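Local coordinates for protein prenylcyclase (Actinoplanes teichomyceticus, PDB 6IJ1) that probably acts on isoprenoid substrates as a cyclase or prenyltransferase, its exact reaction being uncertain, at residues Ala46-Ala49 / Gly50-Gln54; Thr131-Pro134 / Asp135-Lys138; Ala165-Ala168 / Gly169-Arg172; Pro198-Ser201 / Thr202-Val206. One frame throughout, in Å; residues are numbered along the deposited sequence.

Contact 1: Ala46-Ala49 / Gly50-Gln54; sequences AYVA and GVLVQ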
loop_
_atom_site.group_PDB
_atom_site.type_symbol
_atom_site.label_atom_id
_atom_site.label_comp_id
_atom_site.label_asym_id
_atom_site.label_seq_id
_atom_site.Cartn_x
_atom_site.Cartn_y
_atom_site.Cartn_z
ATOM N N ALA A 46 2.242 -4.095 -9.845
ATOM C CA ALA A 46 2.872 -4.854 -8.760
ATOM C C ALA A 46 1.892 -5.085 -7.610
ATOM O O ALA A 46 1.827 -6.179 -7.043
ATOM C CB ALA A 46 4.106 -4.141 -8.260
ATOM N N TYR A 47 1.120 -4.053 -7.240
ATOM C CA TYR A 47 0.242 -4.164 -6.079
ATOM C C TYR A 47 -0.882 -5.175 -6.344
ATOM O O TYR A 47 -1.188 -6.032 -5.505
ATOM C CB TYR A 47 -0.332 -2.758 -5.814
ATOM C CG TYR A 47 -1.198 -2.679 -4.557
ATOM C CD1 TYR A 47 -0.567 -2.548 -3.332
ATOM C CD2 TYR A 47 -2.590 -2.760 -4.616
ATOM C CE1 TYR A 47 -1.302 -2.515 -2.168
ATOM C CE2 TYR A 47 -3.345 -2.664 -3.452
ATOM C CZ TYR A 47 -2.686 -2.523 -2.244
ATOM O OH TYR A 47 -3.391 -2.428 -1.047
ATOM N N VAL A 48 -1.520 -5.079 -7.501
ATOM C CA VAL A 48 -2.604 -6.015 -7.832
ATOM C C VAL A 48 -2.070 -7.441 -7.953
ATOM O O VAL A 48 -2.657 -8.380 -7.414
ATOM C CB VAL A 48 -3.298 -5.567 -9.137
ATOM C CG1 VAL A 48 -4.268 -6.627 -9.648
ATOM C CG2 VAL A 48 -4.021 -4.170 -8.895
ATOM N N ALA A 49 -0.933 -7.585 -8.664
ATOM C CA ALA A 49 -0.329 -8.910 -8.852
ATOM C C ALA A 49 -0.007 -9.551 -7.520
ATOM O O ALA A 49 -0.218 -10.759 -7.347
ATOM C CB ALA A 49 0.948 -8.815 -9.708
ATOM N N GLY A 50 0.484 -8.752 -6.551
ATOM C CA GLY A 50 0.867 -9.334 -5.262
ATOM C C GLY A 50 -0.312 -9.927 -4.521
ATOM O O GLY A 50 -0.193 -10.945 -3.835
ATOM N N VAL A 51 -1.495 -9.322 -4.657
ATOM C CA VAL A 51 -2.688 -9.906 -4.036
ATOM C C VAL A 51 -3.100 -11.169 -4.790
ATOM O O VAL A 51 -3.387 -12.221 -4.184
ATOM C CB VAL A 51 -3.834 -8.868 -3.993
ATOM C CG1 VAL A 51 -5.113 -9.538 -3.500
ATOM C CG2 VAL A 51 -3.459 -7.712 -3.049
ATOM N N LEU A 52 -3.107 -11.094 -6.128
ATOM C CA LEU A 52 -3.606 -12.202 -6.939
ATOM C C LEU A 52 -2.770 -13.455 -6.715
ATOM O O LEU A 52 -3.327 -14.541 -6.697
ATOM C CB LEU A 52 -3.625 -11.808 -8.416
ATOM C CG LEU A 52 -4.711 -10.802 -8.826
ATOM C CD1 LEU A 52 -4.583 -10.419 -10.283
ATOM C CD2 LEU A 52 -6.108 -11.358 -8.555
ATOM N N VAL A 53 -1.447 -13.330 -6.541
ATOM C CA VAL A 53 -0.673 -14.575 -6.421
ATOM C C VAL A 53 -0.907 -15.272 -5.088
ATOM O O VAL A 53 -0.498 -16.434 -4.929
ATOM C CB VAL A 53 0.856 -14.363 -6.638
ATOM C CG1 VAL A 53 1.188 -13.840 -8.036
ATOM C CG2 VAL A 53 1.512 -13.484 -5.555
ATOM N N GLN A 54 -1.592 -14.646 -4.131
ATOM C CA GLN A 54 -1.909 -15.244 -2.839
ATOM C C GLN A 54 -3.307 -15.856 -2.772
ATOM O O GLN A 54 -3.669 -16.410 -1.720
ATOM C CB GLN A 54 -1.791 -14.199 -1.743
ATOM C CG GLN A 54 -0.413 -13.606 -1.626
ATOM C CD GLN A 54 -0.413 -12.489 -0.595
ATOM O OE1 GLN A 54 -0.701 -12.717 0.598
ATOM N NE2 GLN A 54 -0.195 -11.248 -1.061
#
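Gly50 N donates to Ala46 O at 2.9 Å, and the same four-residue spacing recurs where Leu52 N reaches Val48 O at 3.0 Å and Val53 N reaches Ala49 O at 3.0 Å. This repeat places Ala46 to Leu52 in one alpha helix, 42-52, with Val53 and Gln54 following at its C-terminal end, in a largely helical chain consistent with the alpha/alpha-barrel domains of terpenoid cyclases. The repeat is less regular at Val51, whose N makes a weak bond to Tyr47 O (3.4 Å) and another weak one to Val48 O (3.1 Å), so its N-H is shared between two carbonyls.

Among the side chains, Val48 and Leu52 lie alongside each other and point the same way, with Val48 CG1 3.9 Å from Leu52 CD1. The valine presents that methyl because CG1 stands opposite the backbone N (chi1 170°). Both residues also pack on Trp31, which makes one apolar patch of this side of the helix. Tyr47 turns its CB away from the following turn; its ring stacks with that of His328, and its OH is hydrogen-bonded to Thr332 OG1. Gln54 curls back along the helix, its OE1 bonded to Gln335 NE2. Its other terminal atom, NE2, donates to Gly50 O at 2.8 Å with an N-H...O angle of 159°, arriving from above the carbonyl plane, 47° out of it.

Contact 2: Thr131-Pro134 / Asp135-Lys138; sequences TYVP and DLAK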
loop_
_atom_site.group_PDB
_atom_site.type_symbol
_atom_site.label_atom_id
_atom_site.label_comp_id
_atom_site.label_asym_id
_atom_site.label_seq_id
_atom_site.Cartn_x
_atom_site.Cartn_y
_atom_site.Cartn_z
ATOM N N THR A 131 10.270 8.227 0.551
ATOM C CA THR A 131 9.786 7.797 -0.753
ATOM C C THR A 131 10.796 8.115 -1.871
ATOM O O THR A 131 10.920 7.358 -2.856
ATOM C CB THR A 131 8.439 8.500 -1.014
ATOM O OG1 THR A 131 7.527 8.076 -0.006
ATOM C CG2 THR A 131 7.857 8.114 -2.358
ATOM N N TYR A 132 11.442 9.269 -1.767
ATOM C CA TYR A 132 12.397 9.727 -2.754
ATOM C C TYR A 132 13.701 10.113 -2.058
ATOM O O TYR A 132 13.733 10.416 -0.867
ATOM C CB TYR A 132 11.855 10.995 -3.496
ATOM C CG TYR A 132 10.560 10.769 -4.240
ATOM C CD1 TYR A 132 10.539 10.189 -5.493
ATOM C CD2 TYR A 132 9.343 11.191 -3.649
ATOM C CE1 TYR A 132 9.317 10.019 -6.125
ATOM C CE2 TYR A 132 8.140 11.031 -4.322
ATOM C CZ TYR A 132 8.169 10.449 -5.542
ATOM O OH TYR A 132 6.908 10.319 -6.123
ATOM N N VAL A 133 14.768 10.210 -2.881
ATOM C CA VAL A 133 16.055 10.735 -2.428
ATOM C C VAL A 133 16.370 11.925 -3.308
ATOM O O VAL A 133 16.058 11.889 -4.501
ATOM C CB VAL A 133 17.195 9.696 -2.531
ATOM C CG1 VAL A 133 16.958 8.585 -1.540
ATOM C CG2 VAL A 133 17.276 9.136 -3.892
ATOM N N PRO A 134 17.011 12.954 -2.770
ATOM C CA PRO A 134 17.222 14.166 -3.585
ATOM C C PRO A 134 18.084 13.906 -4.809
ATOM O O PRO A 134 17.773 14.392 -5.899
ATOM C CB PRO A 134 17.902 15.128 -2.603
ATOM C CG PRO A 134 17.539 14.645 -1.270
ATOM C CD PRO A 134 17.359 13.155 -1.366
ATOM N N ASP A 135 19.170 13.135 -4.667
ATOM C CA ASP A 135 20.068 13.018 -5.815
ATOM C C ASP A 135 19.414 12.241 -6.943
ATOM O O ASP A 135 19.480 12.667 -8.100
ATOM C CB ASP A 135 21.400 12.383 -5.414
ATOM C CG ASP A 135 21.233 11.268 -4.425
ATOM O OD1 ASP A 135 20.099 11.080 -3.933
ATOM O OD2 ASP A 135 22.241 10.595 -4.131
ATOM N N LEU A 136 18.730 11.122 -6.627
ATOM C CA LEU A 136 18.083 10.326 -7.670
ATOM C C LEU A 136 16.852 11.000 -8.275
ATOM O O LEU A 136 16.530 10.707 -9.434
ATOM C CB LEU A 136 17.687 8.939 -7.143
ATOM C CG LEU A 136 18.849 7.968 -6.848
ATOM C CD1 LEU A 136 18.349 6.638 -6.214
ATOM C CD2 LEU A 136 19.670 7.678 -8.100
ATOM N N ALA A 137 16.159 11.889 -7.541
ATOM C CA ALA A 137 14.947 12.526 -8.030
ATOM C C ALA A 137 15.230 13.888 -8.602
ATOM O O ALA A 137 14.289 14.555 -9.052
ATOM C CB ALA A 137 13.913 12.696 -6.912
ATOM N N LYS A 138 16.504 14.310 -8.576
ATOM C CA LYS A 138 16.868 15.709 -8.856
ATOM C C LYS A 138 16.336 16.187 -10.202
ATOM O O LYS A 138 15.813 17.306 -10.322
ATOM C CB LYS A 138 18.393 15.874 -8.832
ATOM C CG LYS A 138 18.895 17.222 -8.276
ATOM C CD LYS A 138 20.272 17.620 -8.854
ATOM C CE LYS A 138 20.619 19.101 -8.587
ATOM N NZ LYS A 138 20.578 19.458 -7.112
#
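Asp135 folds back over the residues before it, in the first turn of helix 134-141. Its CB lies 3.7 Å from Pro134 C, and a chi1 of 39° carries CG round between the backbone N and the carbonyl carbon, leaving the carboxylate over Val133. From CG the two oxygens part company. OD1 rests 3.4 Å from Val133 CG2 and also receives a weak bond from Leu136 N at 3.0 Å, bent to 131°. OD2 is engaged elsewhere, in a salt bridge with Arg121 of helix 112-121.

Val133 CG2 also meets Leu136 CB, at 3.3 Å, tighter than ordinary van der Waals contact, and the two side chains run alongside each other in the same direction. Leu136 itself continues onto Phe118 and Arg121. The backbone closes the turn with Ala137 N donating to Val133 O at 3.0 Å.

A single carboxylate therefore serves two ends: OD1 takes up, weakly, an amide N-H of the helix start, while OD2 ties this helix to helix 112-121. Its negative charge, set at the amino end of a helix and beside an arginine, is likely to be stabilised there.

Contact 3: Ala165-Ala168 / Gly169-Arg172; sequences AGLA and GLPR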
loop_
_atom_site.group_PDB
_atom_site.type_symbol
_atom_site.label_atom_id
_atom_site.label_comp_id
_atom_site.label_asym_id
_atom_site.label_seq_id
_atom_site.Cartn_x
_atom_site.Cartn_y
_atom_site.Cartn_z
ATOM N N ALA A 165 9.501 -2.672 5.237
ATOM C CA ALA A 165 10.032 -3.437 6.368
ATOM C C ALA A 165 9.633 -4.879 6.275
ATOM O O ALA A 165 10.258 -5.722 6.941
ATOM C CB ALA A 165 9.489 -2.883 7.680
ATOM N N GLY A 166 8.602 -5.207 5.510
ATOM C CA GLY A 166 8.199 -6.615 5.358
ATOM C C GLY A 166 9.046 -7.466 4.420
ATOM O O GLY A 166 8.783 -8.671 4.298
ATOM N N LEU A 167 9.963 -6.807 3.685
ATOM C CA LEU A 167 10.829 -7.516 2.734
ATOM C C LEU A 167 11.944 -8.261 3.472
ATOM O O LEU A 167 12.751 -7.638 4.166
ATOM C CB LEU A 167 11.430 -6.501 1.762
ATOM C CG LEU A 167 10.377 -5.860 0.856
ATOM C CD1 LEU A 167 10.939 -4.659 0.203
ATOM C CD2 LEU A 167 9.879 -6.816 -0.205
ATOM N N ALA A 168 11.946 -9.579 3.302
ATOM C CA ALA A 168 12.987 -10.373 3.939
ATOM C C ALA A 168 14.356 -9.967 3.456
ATOM O O ALA A 168 15.335 -10.103 4.206
ATOM C CB ALA A 168 12.775 -11.843 3.620
ATOM N N GLY A 169 14.451 -9.464 2.233
ATOM C CA GLY A 169 15.739 -9.049 1.710
ATOM C C GLY A 169 16.150 -7.638 1.980
ATOM O O GLY A 169 17.215 -7.206 1.510
ATOM N N LEU A 170 15.343 -6.855 2.723
ATOM C CA LEU A 170 15.651 -5.450 2.886
ATOM C C LEU A 170 17.030 -5.247 3.520
ATOM O O LEU A 170 17.313 -5.831 4.589
ATOM C CB LEU A 170 14.576 -4.792 3.772
ATOM C CG LEU A 170 14.676 -3.259 3.772
ATOM C CD1 LEU A 170 14.197 -2.746 2.382
ATOM C CD2 LEU A 170 13.804 -2.746 4.851
ATOM N N PRO A 171 17.909 -4.447 2.920
ATOM C CA PRO A 171 19.133 -4.051 3.642
ATOM C C PRO A 171 18.830 -3.298 4.926
ATOM O O PRO A 171 17.830 -2.590 5.060
ATOM C CB PRO A 171 19.862 -3.143 2.637
ATOM C CG PRO A 171 19.384 -3.588 1.306
ATOM C CD PRO A 171 17.866 -3.878 1.552
ATOM N N ARG A 172 19.724 -3.420 5.893
ATOM C CA ARG A 172 19.582 -2.664 7.140
ATOM C C ARG A 172 18.232 -2.917 7.811
ATOM O O ARG A 172 17.674 -2.015 8.421
ATOM C CB ARG A 172 19.784 -1.150 6.932
ATOM C CG ARG A 172 21.137 -0.843 6.266
ATOM C CD ARG A 172 21.424 0.643 6.165
ATOM N NE ARG A 172 21.601 1.199 7.498
ATOM C CZ ARG A 172 21.591 2.501 7.757
ATOM N NH1 ARG A 172 21.772 2.919 9.007
ATOM N NH2 ARG A 172 21.376 3.369 6.762
#
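Leu170 lays its CB over the carbonyl oxygen of Leu167, with CB to Leu167 O at 3.4 Å, and brings the same atom within 4.1 Å of Leu167 CB. Farther out, the chain heads back toward Ala165: with CG opposite the backbone N (chi1 -169°), CD2 comes 4.1 Å from Ala165 CA. Leu170 thus overlaps the preceding segment through two parts, its first carbon at Leu167 and one methyl at Ala165.

The backbones are joined by a direct bond between the same pair. Leu170 N donates to Leu167 O at 3.1 Å, and the N-H...O angle of 168° is nearly straight. The donor nevertheless stands well above the carbonyl plane, 65° out of it, and so does not use a lone pair of that oxygen.

Beyond these two residues, both leucines pack on Leu119 of helix 112-121, and Leu167 also touches Leu98 of helix 91-104. The outer corner is held differently: Glu102 reaches it with both carboxylate oxygens, OE1 accepting from Ala168 N and OE2 from Gly169 N, so two successive amides of the corner are satisfied by one side chain. Ala165 O is taken by Arg173 NE, just past Arg172, which occupies the N-cap position of helix 173-182. This is the short connection between helices 158-164 and 173-182, its corner, Leu167 to Leu170, a type I beta turn.

Contact 4: Pro198-Ser201 / Thr202-Val206; sequences PELS and TALAV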
loop_
_atom_site.group_PDB
_atom_site.type_symbol
_atom_site.label_atom_id
_atom_site.label_comp_id
_atom_site.label_asym_id
_atom_site.label_seq_id
_atom_site.Cartn_x
_atom_site.Cartn_y
_atom_site.Cartn_z
ATOM N N PRO A 198 -5.126 6.036 8.531
ATOM C CA PRO A 198 -4.012 5.387 9.241
ATOM C C PRO A 198 -4.171 3.889 9.298
ATOM O O PRO A 198 -3.182 3.198 9.627
ATOM C CB PRO A 198 -4.078 6.013 10.634
ATOM C CG PRO A 198 -5.530 6.389 10.814
ATOM C CD PRO A 198 -5.926 6.893 9.405
ATOM N N GLU A 199 -5.362 3.357 8.974
ATOM C CA GLU A 199 -5.455 1.912 8.816
ATOM C C GLU A 199 -4.462 1.369 7.794
ATOM O O GLU A 199 -4.078 0.203 7.888
ATOM C CB GLU A 199 -6.880 1.527 8.387
ATOM C CG GLU A 199 -7.988 1.789 9.476
ATOM C CD GLU A 199 -8.440 3.236 9.572
ATOM O OE1 GLU A 199 -7.927 4.141 8.886
ATOM O OE2 GLU A 199 -9.326 3.477 10.440
ATOM N N LEU A 200 -4.094 2.145 6.764
ATOM C CA LEU A 200 -3.178 1.630 5.763
ATOM C C LEU A 200 -1.798 1.418 6.348
ATOM O O LEU A 200 -1.276 0.293 6.248
ATOM C CB LEU A 200 -3.179 2.599 4.569
ATOM C CG LEU A 200 -2.236 2.331 3.395
ATOM C CD1 LEU A 200 -0.661 2.597 3.696
ATOM C CD2 LEU A 200 -2.453 0.950 2.815
ATOM N N SER A 201 -1.211 2.448 6.982
ATOM C CA SER A 201 0.127 2.263 7.559
ATOM C C SER A 201 0.093 1.203 8.642
ATOM O O SER A 201 1.012 0.393 8.768
ATOM C CB SER A 201 0.628 3.600 8.106
ATOM O OG SER A 201 -0.488 4.314 8.733
ATOM N N THR A 202 -1.008 1.160 9.409
ATOM C CA THR A 202 -1.079 0.205 10.526
ATOM C C THR A 202 -1.131 -1.228 10.035
ATOM O O THR A 202 -0.423 -2.131 10.579
ATOM C CB THR A 202 -2.291 0.552 11.425
ATOM O OG1 THR A 202 -2.103 1.887 11.879
ATOM C CG2 THR A 202 -2.401 -0.403 12.635
ATOM N N ALA A 203 -1.991 -1.508 9.042
ATOM C CA ALA A 203 -2.097 -2.870 8.527
ATOM C C ALA A 203 -0.802 -3.330 7.878
ATOM O O ALA A 203 -0.369 -4.459 8.100
ATOM C CB ALA A 203 -3.254 -2.972 7.501
ATOM N N LEU A 204 -0.169 -2.462 7.080
ATOM C CA LEU A 204 1.086 -2.897 6.449
ATOM C C LEU A 204 2.159 -3.110 7.497
ATOM O O LEU A 204 2.915 -4.077 7.387
ATOM C CB LEU A 204 1.534 -1.855 5.416
ATOM C CG LEU A 204 0.525 -1.604 4.276
ATOM C CD1 LEU A 204 1.268 -0.743 3.213
ATOM C CD2 LEU A 204 -0.063 -2.851 3.669
ATOM N N ALA A 205 2.203 -2.233 8.512
ATOM C CA ALA A 205 3.215 -2.370 9.560
ATOM C C ALA A 205 3.075 -3.709 10.276
ATOM O O ALA A 205 4.051 -4.463 10.436
ATOM C CB ALA A 205 3.094 -1.243 10.558
ATOM N N VAL A 206 1.850 -4.068 10.668
ATOM C CA VAL A 206 1.763 -5.303 11.455
ATOM C C VAL A 206 1.993 -6.530 10.608
ATOM O O VAL A 206 2.516 -7.535 11.091
ATOM C CB VAL A 206 0.431 -5.394 12.225
ATOM C CG1 VAL A 206 0.378 -4.305 13.238
ATOM C CG2 VAL A 206 -0.818 -5.430 11.322
#
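Leu200 and Leu204 meet at their ends, their side chains set askew rather than aligned: Leu200 CD1 is 3.9 Å from Leu204 CD1, and Leu200 CD2 is 4.1 Å from that same methyl. The fork of Leu200 therefore receives the leucine one turn on. Their first torsions differ, Leu200 with CG opposite the backbone N (chi1 177°) and Leu204 with CG opposite the carbonyl carbon, which turns the two chains against each other. Leu204 CG also hangs 3.3 Å from Leu200 O.

Both leucines face helix 158-164, Leu200 on Cys159 and Leu204 on Ala162, while helix 246-256 touches them as well. The host is helix 198-209, an alpha helix packed among others in what is probably an alpha/alpha-barrel domain; Ala203 N to Glu199 O at 2.9 Å and Leu204 N to Leu200 O at 3.1 Å show its regular repeat.

Thr202 is turned elsewhere, onto Ala222 and Trp225 of helix 216-229. Its N and its hydroxyl both donate to Pro198 O, at 3.0 Å from N and 2.8 Å from OG1, the hydroxyl coming from above the carbonyl plane; OG1 in turn is hydrogen-bonded to Trp190 N. A valine in place of Thr202 would probably leave Trp190 N without its acceptor and Pro198 O with one donor fewer. Ser201 OG is bonded to Trp190 O, and Glu199 OE2 forms a salt bridge with Arg229.

How the contacts relate
Contacts 1 and 4 lie deepest, their centres about 11 and 9 Å from the centre of the chain; contact 4 lies within one alpha helix and contact 1 at the end of another, and in both repeated backbone bonds combine with apolar side chains. Contact 3 is also mainly buried, yet it is a turn whose corner amides are bound by a carboxylate from helix 91-104, the helix that contact 1 touches too. Contact 2, about 20 Å from the centre, is the most exposed and sets a carboxylate at a helix start, salt-bridged to Arg121; buried contact 4 also carries a salt bridge. Helix 112-121 touches both contacts 2 and 3, and helix 158-164, which leads into contact 3, packs on contact 4.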